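Local coordinates for protein beta-1,4-mannanase (Caldicellulosiruptor saccharolyticus, PDB 1PMH) that probably helps direct a beta-1,4-mannan-degrading enzyme to its substrate, as a family 27 carbohydrate-binding module that binds mannohexaose, at residues A[48-53]-A[173-178]. Numbering follows the deposited sequence.
With CA (calcium ion), chain C.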
loop_
_atom_site.group_PDB
_atom_site.type_symbol
_atom_site.label_atom_id
_atom_site.label_comp_id
_atom_site.label_asym_id
_atom_site.label_seq_id
_atom_site.Cartn_x
_atom_site.Cartn_y
_atom_site.Cartn_z
ATOM N N LEU A 48 -4.240 -2.932 7.503
ATOM C CA LEU A 48 -3.179 -3.846 7.164
ATOM C C LEU A 48 -1.892 -3.346 7.746
ATOM O O LEU A 48 -1.421 -2.283 7.379
ATOM C CB LEU A 48 -3.107 -4.049 5.662
ATOM C CG LEU A 48 -2.229 -5.212 5.180
ATOM C CD1 LEU A 48 -2.910 -6.533 5.470
ATOM C CD2 LEU A 48 -1.908 -5.051 3.721
ATOM N N ARG A 49 -1.261 -4.148 8.602
ATOM C CA ARG A 49 0.012 -3.816 9.209
ATOM C C ARG A 49 1.149 -4.550 8.505
ATOM O O ARG A 49 1.143 -5.801 8.443
ATOM C CB ARG A 49 -0.014 -4.177 10.709
ATOM C CG ARG A 49 1.300 -3.878 11.419
ATOM C CD ARG A 49 1.208 -4.126 12.906
ATOM N NE ARG A 49 2.537 -4.075 13.512
ATOM C CZ ARG A 49 2.840 -3.598 14.688
ATOM N NH1 ARG A 49 1.922 -3.154 15.529
ATOM N NH2 ARG A 49 4.110 -3.657 15.039
ATOM N N LEU A 50 2.142 -3.806 8.051
ATOM C CA LEU A 50 3.353 -4.327 7.424
ATOM C C LEU A 50 4.493 -4.021 8.373
ATOM O O LEU A 50 4.830 -2.872 8.599
ATOM C CB LEU A 50 3.585 -3.623 6.092
ATOM C CG LEU A 50 2.415 -3.571 5.112
ATOM C CD1 LEU A 50 2.774 -2.729 3.884
ATOM C CD2 LEU A 50 1.955 -4.956 4.760
ATOM N N ASP A 51 5.062 -5.043 8.977
ATOM C CA ASP A 51 6.274 -4.835 9.804
ATOM C C ASP A 51 7.462 -4.860 8.901
ATOM O O ASP A 51 7.689 -5.870 8.243
ATOM C CB ASP A 51 6.344 -5.919 10.877
ATOM C CG ASP A 51 5.212 -5.782 11.858
ATOM O OD1 ASP A 51 5.156 -4.702 12.495
ATOM O OD2 ASP A 51 4.375 -6.679 12.016
ATOM N N VAL A 52 8.154 -3.723 8.752
ATOM C CA VAL A 52 9.265 -3.573 7.818
ATOM C C VAL A 52 10.562 -3.355 8.600
ATOM O O VAL A 52 10.583 -2.863 9.736
ATOM C CB VAL A 52 9.038 -2.464 6.770
ATOM C CG1 VAL A 52 7.713 -2.588 6.143
ATOM C CG2 VAL A 52 9.218 -1.080 7.345
ATOM N N GLU A 53 11.644 -3.701 7.917
ATOM C CA GLU A 53 12.987 -3.380 8.335
ATOM C C GLU A 53 13.794 -2.921 7.140
ATOM O O GLU A 53 13.904 -3.650 6.163
ATOM C CB GLU A 53 13.671 -4.587 8.984
ATOM C CG GLU A 53 12.913 -5.261 10.117
ATOM C CD GLU A 53 13.678 -6.404 10.742
ATOM O OE1 GLU A 53 14.894 -6.531 10.489
ATOM O OE2 GLU A 53 13.056 -7.148 11.529
ATOM N N ILE A 173 4.334 -0.108 8.888
ATOM C CA ILE A 173 3.692 0.777 7.932
ATOM C C ILE A 173 2.307 0.166 7.749
ATOM O O ILE A 173 2.188 -1.046 7.569
ATOM C CB ILE A 173 4.431 0.826 6.599
ATOM C CG1 ILE A 173 5.825 1.426 6.756
ATOM C CG2 ILE A 173 3.611 1.627 5.555
ATOM C CD1 ILE A 173 6.693 1.473 5.513
ATOM N N TYR A 174 1.265 0.987 7.807
ATOM C CA TYR A 174 -0.089 0.480 7.655
ATOM C C TYR A 174 -0.663 0.942 6.330
ATOM O O TYR A 174 -0.423 2.058 5.872
ATOM C CB TYR A 174 -1.015 0.927 8.783
ATOM C CG TYR A 174 -0.545 0.628 10.177
ATOM C CD1 TYR A 174 0.401 1.423 10.809
ATOM C CD2 TYR A 174 -1.085 -0.441 10.914
ATOM C CE1 TYR A 174 0.818 1.161 12.125
ATOM C CE2 TYR A 174 -0.636 -0.708 12.208
ATOM C CZ TYR A 174 0.301 0.077 12.813
ATOM O OH TYR A 174 0.737 -0.132 14.097
ATOM N N LEU A 175 -1.467 0.091 5.739
ATOM C CA LEU A 175 -2.289 0.425 4.594
ATOM C C LEU A 175 -3.746 0.273 4.972
ATOM O O LEU A 175 -4.136 -0.635 5.709
ATOM C CB LEU A 175 -2.022 -0.458 3.398
ATOM C CG LEU A 175 -0.728 -0.278 2.695
ATOM C CD1 LEU A 175 -0.597 -1.340 1.602
ATOM C CD2 LEU A 175 -0.617 1.105 2.066
ATOM N N ASP A 176 -4.581 1.146 4.433
ATOM C CA ASP A 176 -6.032 0.995 4.614
ATOM C C ASP A 176 -6.722 1.629 3.415
ATOM O O ASP A 176 -6.154 2.432 2.669
ATOM C CB ASP A 176 -6.505 1.631 5.925
ATOM C CG ASP A 176 -7.779 1.043 6.508
ATOM O OD1 ASP A 176 -8.389 0.158 5.887
ATOM O OD2 ASP A 176 -8.191 1.468 7.589
ATOM N N ASN A 177 -8.003 1.283 3.295
ATOM C CA ASN A 177 -8.869 1.934 2.306
ATOM C C ASN A 177 -8.240 1.949 0.921
ATOM O O ASN A 177 -8.203 2.978 0.230
ATOM C CB ASN A 177 -9.259 3.316 2.788
ATOM C CG ASN A 177 -10.110 3.244 4.036
ATOM O OD1 ASN A 177 -10.859 2.286 4.235
ATOM N ND2 ASN A 177 -10.017 4.234 4.883
ATOM N N VAL A 178 -7.799 0.761 0.518
ATOM C CA VAL A 178 -7.308 0.604 -0.855
ATOM C C VAL A 178 -8.540 0.387 -1.714
ATOM O O VAL A 178 -9.268 -0.556 -1.496
ATOM C CB VAL A 178 -6.335 -0.578 -0.926
ATOM C CG1 VAL A 178 -5.939 -0.825 -2.382
ATOM C CG2 VAL A 178 -5.110 -0.324 -0.017
HETATM CA CA CA C . -10.079 -0.245 7.671
HETATM O O HOH W 1 -11.571 1.141 6.556
#
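Leu48 pairs with Leu175 and Leu50 with Ile173 as antiparallel hydrogen-bonded pairs, the strand axes 4.7 Å apart at closest approach and 157° between their directions. Each pair is closed by two backbone bonds; in the second, Ile173 N reaches Leu50 O at 2.8 Å. Arg49 and Tyr174 form the non-hydrogen-bonded pair between them, and their side chains share one face of the sheet. There they run side by side: Arg49 CG lies 3.8 Å from Tyr174 CE2, and the guanidinium and ring planes are turned 72° apart. With CG anti to the backbone N (chi1 179°) and the chain extended as far as NE, Arg49 follows the phenol along its length. Arg49 NE and NH2 grip Asp51 OD1 side-on, NE at 2.9 Å, the oxygen almost in the guanidinium plane, while Arg49 NH1 makes a salt bridge with Asp38, whose OD2 also takes a hydrogen bond from Tyr174 OH. A leucine in place of Arg49 would probably cost Asp51 and Asp38 the guanidinium they share, leaving Asp38 the Tyr174 hydroxyl. The other face is apolar: Leu50 CD1 sits 4.3 Å from Leu175 CD1, and Val52 CG2 approaches Ile173 CD1 at 4.0 Å. Phe160 and Phe162 of strand 153-165 touch Leu175 and Leu50 from the opposing sheet of the beta-sandwich jellyroll. Asp176 chelates calcium through both carboxylate oxygens, OD1 at 2.5 Å, in a site completed by Asp10, Glu12, Asn44, Tyr46 and a water. The pairing thus sets an apolar face against the opposing sheet and, on the other, one arginine between two aspartates, with a calcium site next along the strand.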